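Long-range contacts in GCN5-related N-acetyltransferase (Streptococcus suis, PDB 3G3S), which probably transfers an acetyl group from acetyl-coenzyme A to an amine acceptor, as other acetyltransferases of the GNAT family do: residues 16-21 with 53-58; 95-100 with 243-248; 126-131 with 159-164. All coordinates share one frame; numbering follows the deposited sequence.

Contact 1: 16-21 with 53-58; sequences WPETII and FGFLAG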
loop_
_atom_site.group_PDB
_atom_site.type_symbol
_atom_site.label_atom_id
_atom_site.label_comp_id
_atom_site.label_asym_id
_atom_site.label_seq_id
_atom_site.Cartn_x
_atom_site.Cartn_y
_atom_site.Cartn_z
ATOM N N TRP A 16 -4.779 -8.603 12.849
ATOM C CA TRP A 16 -3.624 -8.833 13.722
ATOM C C TRP A 16 -2.853 -7.556 13.629
ATOM O O TRP A 16 -2.124 -7.347 12.688
ATOM C CB TRP A 16 -2.822 -10.047 13.216
ATOM C CG TRP A 16 -1.829 -10.582 14.157
ATOM C CD1 TRP A 16 -1.341 -10.002 15.305
ATOM C CD2 TRP A 16 -1.076 -11.802 13.974
ATOM N NE1 TRP A 16 -0.376 -10.806 15.871
ATOM C CE2 TRP A 16 -0.170 -11.902 15.063
ATOM C CE3 TRP A 16 -1.073 -12.788 12.998
ATOM C CZ2 TRP A 16 0.686 -12.964 15.218
ATOM C CZ3 TRP A 16 -0.222 -13.813 13.145
ATOM C CH2 TRP A 16 0.652 -13.918 14.231
ATOM N N PRO A 17 -3.042 -6.645 14.607
ATOM C CA PRO A 17 -2.448 -5.331 14.494
ATOM C C PRO A 17 -0.944 -5.208 14.867
ATOM O O PRO A 17 -0.573 -4.390 15.709
ATOM C CB PRO A 17 -3.343 -4.499 15.451
ATOM C CG PRO A 17 -3.617 -5.413 16.568
ATOM C CD PRO A 17 -3.764 -6.816 15.874
ATOM N N GLU A 18 -0.090 -6.029 14.250
ATOM C CA GLU A 18 1.344 -5.904 14.399
ATOM C C GLU A 18 1.880 -5.276 13.117
ATOM O O GLU A 18 1.748 -5.846 12.039
ATOM C CB GLU A 18 1.980 -7.257 14.670
ATOM C CG GLU A 18 1.720 -7.758 16.068
ATOM C CD GLU A 18 2.523 -7.051 17.143
ATOM O OE1 GLU A 18 3.302 -6.129 16.838
ATOM O OE2 GLU A 18 2.420 -7.507 18.311
ATOM N N THR A 19 2.532 -4.118 13.230
ATOM C CA THR A 19 2.879 -3.368 12.025
ATOM C C THR A 19 3.896 -4.052 11.120
ATOM O O THR A 19 3.926 -3.773 9.947
ATOM C CB THR A 19 3.301 -1.900 12.316
ATOM O OG1 THR A 19 4.662 -1.826 12.721
ATOM C CG2 THR A 19 2.339 -1.239 13.366
ATOM N N ILE A 20 4.712 -4.950 11.658
ATOM C CA ILE A 20 5.697 -5.662 10.839
ATOM C C ILE A 20 4.932 -6.635 9.935
ATOM O O ILE A 20 5.383 -6.940 8.809
ATOM C CB ILE A 20 6.731 -6.371 11.714
ATOM C CG1 ILE A 20 7.649 -5.351 12.396
ATOM C CG2 ILE A 20 7.576 -7.428 10.879
ATOM C CD1 ILE A 20 8.369 -5.867 13.618
ATOM N N ILE A 21 3.811 -7.170 10.416
ATOM C CA ILE A 21 2.984 -7.984 9.515
ATOM C C ILE A 21 2.481 -7.045 8.406
ATOM O O ILE A 21 2.493 -7.359 7.231
ATOM C CB ILE A 21 1.784 -8.692 10.201
ATOM C CG1 ILE A 21 2.215 -9.570 11.378
ATOM C CG2 ILE A 21 0.978 -9.532 9.136
ATOM C CD1 ILE A 21 1.040 -10.091 12.213
ATOM N N PHE A 53 11.851 -11.165 12.780
ATOM C CA PHE A 53 10.569 -11.596 13.277
ATOM C C PHE A 53 9.989 -12.553 12.270
ATOM O O PHE A 53 10.080 -12.336 11.057
ATOM C CB PHE A 53 9.592 -10.447 13.440
ATOM C CG PHE A 53 9.786 -9.712 14.720
ATOM C CD1 PHE A 53 10.783 -8.753 14.839
ATOM C CD2 PHE A 53 8.989 -9.994 15.817
ATOM C CE1 PHE A 53 10.971 -8.086 16.041
ATOM C CE2 PHE A 53 9.180 -9.311 17.039
ATOM C CZ PHE A 53 10.154 -8.377 17.143
ATOM N N GLY A 54 9.298 -13.544 12.800
ATOM C CA GLY A 54 8.575 -14.537 12.021
ATOM C C GLY A 54 7.178 -14.599 12.610
ATOM O O GLY A 54 7.001 -15.122 13.703
ATOM N N PHE A 55 6.207 -13.987 11.945
ATOM C CA PHE A 55 4.816 -14.055 12.390
ATOM C C PHE A 55 4.144 -15.173 11.663
ATOM O O PHE A 55 4.054 -15.154 10.435
ATOM C CB PHE A 55 4.078 -12.766 12.119
ATOM C CG PHE A 55 4.555 -11.615 12.956
ATOM C CD1 PHE A 55 5.603 -10.815 12.526
ATOM C CD2 PHE A 55 3.963 -11.357 14.179
ATOM C CE1 PHE A 55 6.017 -9.738 13.294
ATOM C CE2 PHE A 55 4.385 -10.273 14.974
ATOM C CZ PHE A 55 5.403 -9.481 14.533
ATOM N N LEU A 56 3.599 -16.108 12.428
ATOM C CA LEU A 56 3.054 -17.350 11.868
ATOM C C LEU A 56 1.534 -17.441 11.920
ATOM O O LEU A 56 0.982 -17.531 12.986
ATOM C CB LEU A 56 3.657 -18.493 12.670
ATOM C CG LEU A 56 5.187 -18.554 12.548
ATOM C CD1 LEU A 56 5.787 -19.135 13.874
ATOM C CD2 LEU A 56 5.555 -19.296 11.270
ATOM N N ALA A 57 0.873 -17.484 10.767
ATOM C CA ALA A 57 -0.596 -17.493 10.713
ATOM C C ALA A 57 -1.215 -18.740 10.021
ATOM O O ALA A 57 -0.555 -19.490 9.261
ATOM C CB ALA A 57 -1.074 -16.213 10.050
ATOM N N GLY A 58 -2.484 -18.988 10.341
ATOM C CA GLY A 58 -3.214 -20.104 9.747
ATOM C C GLY A 58 -2.965 -21.426 10.467
ATOM O O GLY A 58 -2.724 -21.458 11.650
#
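Phe55 reaches out from strand 52-58 and sets its ring among Ile21, Ile20, Glu18 and Trp16. Its CB already lies against CG1 and CD1 of Ile21. One step on, Phe55 CG is 3.5 Å from Ile21 CG1, and that methylene rides over one face of the ring, 22° off the ring normal. Beyond CG the ring splits its company. On one branch Phe55 CD2 meets both Ile21 CD1 and, at 3.8 Å, CZ2 of Trp16, while CE2 farther along is 3.8 Å from Glu18 CG. On the other branch CE1 touches CB and CG2 of Ile20, the CG2 methyl at 3.7 Å. The tip, CZ, comes to Glu18 CB at 4.1 Å. With CG anti to its carbonyl carbon (chi1 -68°), the ring is sent off the strand toward residues 18-21.

In the mixed sheet of this GNAT-like fold, strand 52-58 is flanked by strands 42-48 and 73-77, and the turn leading into helix 19-26 packs against it through side chains; no hydrogen bond joins the two segments. Glu18 is the N-cap of that helix, and before it an inverse gamma turn centred on Pro17 swings the chain round from Trp16. The indole and Phe55 form an offset edge-to-face pair, planes 86° apart and centroids 5.7 Å apart, with the six-membered ring of Trp16 offering its face. The rim of that same ring is used too: CH2 lies 3.8 Å from Leu56 O, near the indole plane, and CZ3 abuts the methyl of Ala57. Ile20 forks between two aromatics, CG2 going to Phe55 and CD1 resting over a face of Phe53, whose ring also meets Tyr178.

Contact 2: 95-100 with 243-248; sequences RFFTRY and YQAYEW. With EDO (1,2-ethanediol), chain F.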
loop_
_atom_site.group_PDB
_atom_site.type_symbol
_atom_site.label_atom_id
_atom_site.label_comp_id
_atom_site.label_asym_id
_atom_site.label_seq_id
_atom_site.Cartn_x
_atom_site.Cartn_y
_atom_site.Cartn_z
ATOM N N ARG A 95 13.131 -20.886 23.524
ATOM C CA ARG A 95 12.861 -20.194 24.781
ATOM C C ARG A 95 11.510 -19.515 24.598
ATOM O O ARG A 95 11.337 -18.759 23.653
ATOM C CB ARG A 95 13.900 -19.113 25.098
ATOM C CG ARG A 95 13.634 -18.299 26.422
ATOM C CD ARG A 95 14.649 -17.148 26.657
ATOM N NE ARG A 95 14.435 -15.916 25.858
ATOM C CZ ARG A 95 13.747 -14.831 26.263
ATOM N NH1 ARG A 95 13.171 -14.782 27.466
ATOM N NH2 ARG A 95 13.630 -13.763 25.461
ATOM N N PHE A 96 10.595 -19.789 25.512
ATOM C CA PHE A 96 9.262 -19.261 25.506
ATOM C C PHE A 96 9.265 -18.035 26.373
ATOM O O PHE A 96 9.836 -18.071 27.433
ATOM C CB PHE A 96 8.304 -20.304 26.096
ATOM C CG PHE A 96 6.929 -19.769 26.425
ATOM C CD1 PHE A 96 6.032 -19.439 25.397
ATOM C CD2 PHE A 96 6.526 -19.612 27.756
ATOM C CE1 PHE A 96 4.770 -18.957 25.681
ATOM C CE2 PHE A 96 5.258 -19.142 28.057
ATOM C CZ PHE A 96 4.375 -18.815 27.016
ATOM N N PHE A 97 8.630 -16.956 25.922
ATOM C CA PHE A 97 8.565 -15.722 26.714
ATOM C C PHE A 97 7.373 -14.886 26.265
ATOM O O PHE A 97 6.708 -15.233 25.286
ATOM C CB PHE A 97 9.891 -14.924 26.666
ATOM C CG PHE A 97 10.209 -14.321 25.327
ATOM C CD1 PHE A 97 10.736 -15.085 24.320
ATOM C CD2 PHE A 97 9.996 -12.982 25.081
ATOM C CE1 PHE A 97 11.050 -14.540 23.123
ATOM C CE2 PHE A 97 10.285 -12.430 23.865
ATOM C CZ PHE A 97 10.813 -13.212 22.870
ATOM N N THR A 98 7.112 -13.805 27.006
ATOM C CA THR A 98 5.965 -12.940 26.788
ATOM C C THR A 98 6.360 -11.548 26.380
ATOM O O THR A 98 7.265 -10.960 26.968
ATOM C CB THR A 98 5.107 -12.824 28.067
ATOM O OG1 THR A 98 4.686 -14.140 28.460
ATOM C CG2 THR A 98 3.865 -11.939 27.838
ATOM N N ARG A 99 5.727 -11.075 25.307
ATOM C CA ARG A 99 5.898 -9.722 24.805
ATOM C C ARG A 99 4.561 -9.046 25.047
ATOM O O ARG A 99 3.567 -9.720 25.345
ATOM C CB ARG A 99 6.275 -9.701 23.330
ATOM C CG ARG A 99 7.709 -10.149 23.062
ATOM C CD ARG A 99 8.040 -10.163 21.564
ATOM N NE ARG A 99 7.826 -8.867 20.909
ATOM C CZ ARG A 99 8.763 -7.986 20.617
ATOM N NH1 ARG A 99 10.026 -8.188 20.937
ATOM N NH2 ARG A 99 8.431 -6.872 20.004
ATOM N N TYR A 100 4.558 -7.715 24.943
ATOM C CA TYR A 100 3.379 -6.923 25.258
ATOM C C TYR A 100 3.035 -5.979 24.109
ATOM O O TYR A 100 3.778 -5.056 23.796
ATOM C CB TYR A 100 3.607 -6.153 26.585
ATOM C CG TYR A 100 3.944 -7.113 27.730
ATOM C CD1 TYR A 100 5.248 -7.512 27.942
ATOM C CD2 TYR A 100 2.948 -7.654 28.568
ATOM C CE1 TYR A 100 5.590 -8.419 28.943
ATOM C CE2 TYR A 100 3.290 -8.563 29.586
ATOM C CZ TYR A 100 4.617 -8.944 29.745
ATOM O OH TYR A 100 5.008 -9.804 30.728
ATOM N N TYR A 243 1.400 -11.318 24.923
ATOM C CA TYR A 243 1.282 -12.362 23.916
ATOM C C TYR A 243 2.503 -13.291 23.918
ATOM O O TYR A 243 3.570 -12.914 24.391
ATOM C CB TYR A 243 1.016 -11.747 22.542
ATOM C CG TYR A 243 2.149 -11.013 21.875
ATOM C CD1 TYR A 243 3.098 -11.692 21.157
ATOM C CD2 TYR A 243 2.218 -9.623 21.863
ATOM C CE1 TYR A 243 4.103 -11.038 20.528
ATOM C CE2 TYR A 243 3.252 -8.958 21.204
ATOM C CZ TYR A 243 4.182 -9.692 20.541
ATOM O OH TYR A 243 5.201 -9.110 19.853
ATOM N N GLN A 244 2.310 -14.510 23.417
ATOM C CA GLN A 244 3.369 -15.508 23.357
ATOM C C GLN A 244 4.399 -15.285 22.251
ATOM O O GLN A 244 4.053 -14.997 21.108
ATOM C CB GLN A 244 2.785 -16.923 23.143
ATOM C CG GLN A 244 1.832 -17.417 24.261
ATOM C CD GLN A 244 1.442 -18.887 24.125
ATOM O OE1 GLN A 244 2.007 -19.628 23.305
ATOM N NE2 GLN A 244 0.467 -19.319 24.939
ATOM N N ALA A 245 5.665 -15.490 22.594
ATOM C CA ALA A 245 6.770 -15.388 21.643
ATOM C C ALA A 245 7.802 -16.450 21.986
ATOM O O ALA A 245 7.836 -16.952 23.136
ATOM C CB ALA A 245 7.409 -13.958 21.651
ATOM N N TYR A 246 8.607 -16.788 20.976
ATOM C CA TYR A 246 9.689 -17.763 21.087
ATOM C C TYR A 246 10.953 -17.287 20.384
ATOM O O TYR A 246 10.880 -16.576 19.393
ATOM C CB TYR A 246 9.284 -19.112 20.462
ATOM C CG TYR A 246 8.130 -19.824 21.124
ATOM C CD1 TYR A 246 6.808 -19.568 20.749
ATOM C CD2 TYR A 246 8.352 -20.778 22.101
ATOM C CE1 TYR A 246 5.760 -20.233 21.323
ATOM C CE2 TYR A 246 7.302 -21.442 22.690
ATOM C CZ TYR A 246 6.010 -21.155 22.317
ATOM O OH TYR A 246 4.992 -21.824 22.942
ATOM N N GLU A 247 12.099 -17.716 20.904
ATOM C CA GLU A 247 13.415 -17.546 20.301
ATOM C C GLU A 247 14.106 -18.881 20.343
ATOM O O GLU A 247 13.782 -19.712 21.191
ATOM C CB GLU A 247 14.287 -16.673 21.145
ATOM C CG GLU A 247 14.072 -15.217 20.990
ATOM C CD GLU A 247 14.728 -14.457 22.114
ATOM O OE1 GLU A 247 15.345 -15.117 22.993
ATOM O OE2 GLU A 247 14.590 -13.214 22.131
ATOM N N TRP A 248 15.108 -19.042 19.505
ATOM C CA TRP A 248 15.912 -20.257 19.553
ATOM C C TRP A 248 16.810 -20.145 20.786
ATOM O O TRP A 248 17.198 -19.039 21.176
ATOM C CB TRP A 248 16.763 -20.426 18.318
ATOM C CG TRP A 248 16.037 -20.444 16.996
ATOM C CD1 TRP A 248 16.318 -19.680 15.927
ATOM C CD2 TRP A 248 14.904 -21.249 16.628
ATOM N NE1 TRP A 248 15.466 -19.954 14.905
ATOM C CE2 TRP A 248 14.575 -20.909 15.307
ATOM C CE3 TRP A 248 14.151 -22.236 17.284
ATOM C CZ2 TRP A 248 13.547 -21.514 14.622
ATOM C CZ3 TRP A 248 13.115 -22.839 16.603
ATOM C CH2 TRP A 248 12.828 -22.481 15.288
HETATM C C1 EDO F . 11.189 -4.249 17.083
HETATM O O1 EDO F . 11.821 -3.999 18.344
HETATM C C2 EDO F . 9.767 -4.758 17.271
HETATM O O2 EDO F . 9.256 -4.360 18.550
#
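Arg95 and Glu247 run side by side from a hydrogen-bonded antiparallel pair, and their charged ends join in a salt bridge. NE of Arg95 gives a hydrogen bond of 3.1 Å to Glu247 OE1; the oxygen sits in the guanidinium plane, yet is itself met from above the carboxylate plane. A weak bond from NH2 reaches the same oxygen. The bend at chi3 (78°) folds the guanidinium back over Phe97, with NH2 3.3 Å above the middle of the ring. Ala245 CB packs on the opposite face, 4.0 Å from the ring centroid, so the phenyl is sandwiched.

Farther along this face Arg99 and Tyr243 also point the same way. Arg99 CB lies over the tyrosine ring, 3.8 Å from its centroid, and NE returns to Tyr243 OH at 2.8 Å, with guanidinium and ring 51° apart. Asp222 is hydrogen-bonded to the Tyr243 hydroxyl and salt-bridged to Arg99 NH2, so Tyr243 and Asp222 together help hold the guanidinium. NH2 also bonds O2 of an ethanediol, probably from the crystallisation liquor, at 3.0 Å. On the reverse face Phe96 leans on Tyr246, planes 50° apart, and its CE1 edge meets Gln244 CG at 3.6 Å.

Six backbone hydrogen bonds link the strands through pairs 95/247, 97/245 and 99/243. The C-terminal strand 239-248 is thus inserted between 73-77 and 94-102, antiparallel to both, in the mixed sheet of this GNAT-family protein. Ile74 touches Ala245 and Arg99 on one face, while Ser83 and Glu87 of helix 80-90 bond Gln244 and Tyr246 on the other.

Contact 3: 126-131 with 159-164; sequences MKLIDR and LGLGCV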
loop_
_atom_site.group_PDB
_atom_site.type_symbol
_atom_site.label_atom_id
_atom_site.label_comp_id
_atom_site.label_asym_id
_atom_site.label_seq_id
_atom_site.Cartn_x
_atom_site.Cartn_y
_atom_site.Cartn_z
HETATM N N MSE A 126 21.549 15.040 21.347
HETATM C CA MSE A 126 20.593 14.233 20.617
HETATM C C MSE A 126 20.592 14.681 19.183
HETATM O O MSE A 126 20.563 15.866 18.920
HETATM C CB MSE A 126 19.197 14.332 21.178
HETATM C CG MSE A 126 18.241 13.423 20.401
HETATM SE SE MSE A 126 17.131 12.657 21.574
HETATM C CE MSE A 126 16.271 14.290 22.380
ATOM N N LYS A 127 20.587 13.715 18.269
ATOM C CA LYS A 127 20.688 13.983 16.860
ATOM C C LYS A 127 19.877 13.006 16.049
ATOM O O LYS A 127 19.788 11.848 16.428
ATOM C CB LYS A 127 22.147 13.776 16.430
ATOM C CG LYS A 127 23.145 14.809 16.895
ATOM C CD LYS A 127 24.532 14.527 16.297
ATOM C CE LYS A 127 25.267 15.827 15.998
ATOM N NZ LYS A 127 26.658 15.640 15.519
ATOM N N LEU A 128 19.314 13.450 14.922
ATOM C CA LEU A 128 18.652 12.527 14.011
ATOM C C LEU A 128 19.730 11.714 13.343
ATOM O O LEU A 128 20.823 12.224 13.118
ATOM C CB LEU A 128 17.874 13.244 12.918
ATOM C CG LEU A 128 16.571 13.873 13.359
ATOM C CD1 LEU A 128 16.114 14.746 12.214
ATOM C CD2 LEU A 128 15.531 12.785 13.750
ATOM N N ILE A 129 19.414 10.453 13.033
ATOM C CA ILE A 129 20.347 9.562 12.376
ATOM C C ILE A 129 20.477 10.000 10.940
ATOM O O ILE A 129 19.475 10.135 10.251
ATOM C CB ILE A 129 19.876 8.087 12.422
ATOM C CG1 ILE A 129 19.873 7.562 13.865
ATOM C CG2 ILE A 129 20.765 7.212 11.547
ATOM C CD1 ILE A 129 19.087 6.232 14.052
ATOM N N ASP A 130 21.715 10.269 10.522
ATOM C CA ASP A 130 22.044 10.676 9.157
ATOM C C ASP A 130 22.950 9.591 8.574
ATOM O O ASP A 130 23.120 8.549 9.172
ATOM C CB ASP A 130 22.700 12.081 9.135
ATOM C CG ASP A 130 23.967 12.153 9.993
ATOM O OD1 ASP A 130 24.423 11.091 10.476
ATOM O OD2 ASP A 130 24.497 13.265 10.203
ATOM N N ARG A 131 23.531 9.845 7.416
ATOM C CA ARG A 131 24.362 8.876 6.720
ATOM C C ARG A 131 25.535 8.365 7.564
ATOM O O ARG A 131 25.824 7.163 7.561
ATOM C CB ARG A 131 24.828 9.535 5.415
ATOM C CG ARG A 131 25.688 8.705 4.481
ATOM C CD ARG A 131 25.927 9.469 3.160
ATOM N NE ARG A 131 24.664 9.755 2.466
ATOM C CZ ARG A 131 24.059 8.941 1.595
ATOM N NH1 ARG A 131 24.604 7.775 1.253
ATOM N NH2 ARG A 131 22.895 9.308 1.054
ATOM N N LEU A 159 13.010 5.493 3.810
ATOM C CA LEU A 159 11.853 4.903 4.503
ATOM C C LEU A 159 11.911 4.866 6.030
ATOM O O LEU A 159 10.878 4.698 6.681
ATOM C CB LEU A 159 11.672 3.455 4.030
ATOM C CG LEU A 159 11.574 3.196 2.517
ATOM C CD1 LEU A 159 11.295 1.704 2.280
ATOM C CD2 LEU A 159 10.502 4.037 1.876
ATOM N N GLY A 160 13.104 4.972 6.598
ATOM C CA GLY A 160 13.264 4.879 8.036
ATOM C C GLY A 160 13.379 6.246 8.667
ATOM O O GLY A 160 13.422 7.261 7.981
ATOM N N LEU A 161 13.462 6.252 9.988
ATOM C CA LEU A 161 13.571 7.467 10.761
ATOM C C LEU A 161 14.124 7.077 12.134
ATOM O O LEU A 161 13.697 6.070 12.739
ATOM C CB LEU A 161 12.192 8.119 10.910
ATOM C CG LEU A 161 12.153 9.437 11.697
ATOM C CD1 LEU A 161 12.945 10.488 10.936
ATOM C CD2 LEU A 161 10.728 9.883 11.945
ATOM N N GLY A 162 15.070 7.867 12.630
ATOM C CA GLY A 162 15.612 7.597 13.942
ATOM C C GLY A 162 16.467 8.694 14.502
ATOM O O GLY A 162 16.870 9.620 13.794
ATOM N N CYS A 163 16.718 8.594 15.797
ATOM C CA CYS A 163 17.605 9.522 16.461
ATOM C C CYS A 163 18.417 8.834 17.573
ATOM O O CYS A 163 18.017 7.808 18.133
ATOM C CB CYS A 163 16.834 10.723 16.979
ATOM S SG CYS A 163 15.821 10.375 18.290
ATOM N N VAL A 164 19.568 9.429 17.856
ATOM C CA VAL A 164 20.538 8.915 18.792
ATOM C C VAL A 164 21.008 9.971 19.769
ATOM O O VAL A 164 20.908 11.157 19.497
ATOM C CB VAL A 164 21.774 8.369 18.036
ATOM C CG1 VAL A 164 21.374 7.185 17.241
ATOM C CG2 VAL A 164 22.377 9.423 17.130
HETATM O O HOH W 1 16.800 9.468 10.530
#
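Gly162 O takes the amide of Ile129 in a 2.8 Å hydrogen bond, with Leu128 beside it. The bond from Ile129 N is almost straight at the hydrogen (175°), though the donor stands well above the carbonyl plane. As a secondary approach, Leu128 CA makes a CA-H...O contact of 3.4 Å to the same Gly162 O, and its CD2 methyl comes equally near. One water bridges the next step, donating to Ile129 O and accepting from Gly162 N, where the two segments begin to diverge past Leu128.

Before that point they form a short antiparallel ladder. Lys127 and Val164 exchange two backbone bonds, Val164 N to Lys127 O being 2.8 Å; Leu128 and Cys163 make the neighbouring non-hydrogen-bonded pair, their CA atoms 4.0 Å apart. Ile129, with CG1 anti to its carbonyl carbon (chi1 -66°), lays CG1 and CD1 along the Gly162 backbone, which has no side chain there. Its CG1 also meets Val164 CG1 at 3.7 Å. On the other face the selenium of Met126, a selenomethionine, lies 4.2 Å from Cys163 SG.

The pairing adds edge strand 125-128 antiparallel to 162-167 in the mixed sheet of the GNAT-family fold, and 162-167 ties it to 170-181. Leu133 and Cys137 of helix 131-139 cover Val164, Phe156 of helix 153-159 packs on Ile129, and helix 200-214 lies against Met126, Leu161 and Cys163 on the opposite face.

From the N terminus, contact 1 comes first: the start of helix 19-26 is laid on strand 52-58, closing a loop of some thirty residues that includes strands 31-34 and 42-48. Contact 2 opens only afterwards, at strand 94-102, and does not close until the last strand, 239-248, returns beside it. Contact 3 is nested within that long excursion and joins strand 125-128 to 162-167 around two helices. No loops cross. All three reach one sheet: contacts 1 and 2 touch, Glu18 against Tyr243 and Phe53 against Arg99, whereas contact 3 holds the far edge, its centre about 26 Å from that of contact 1.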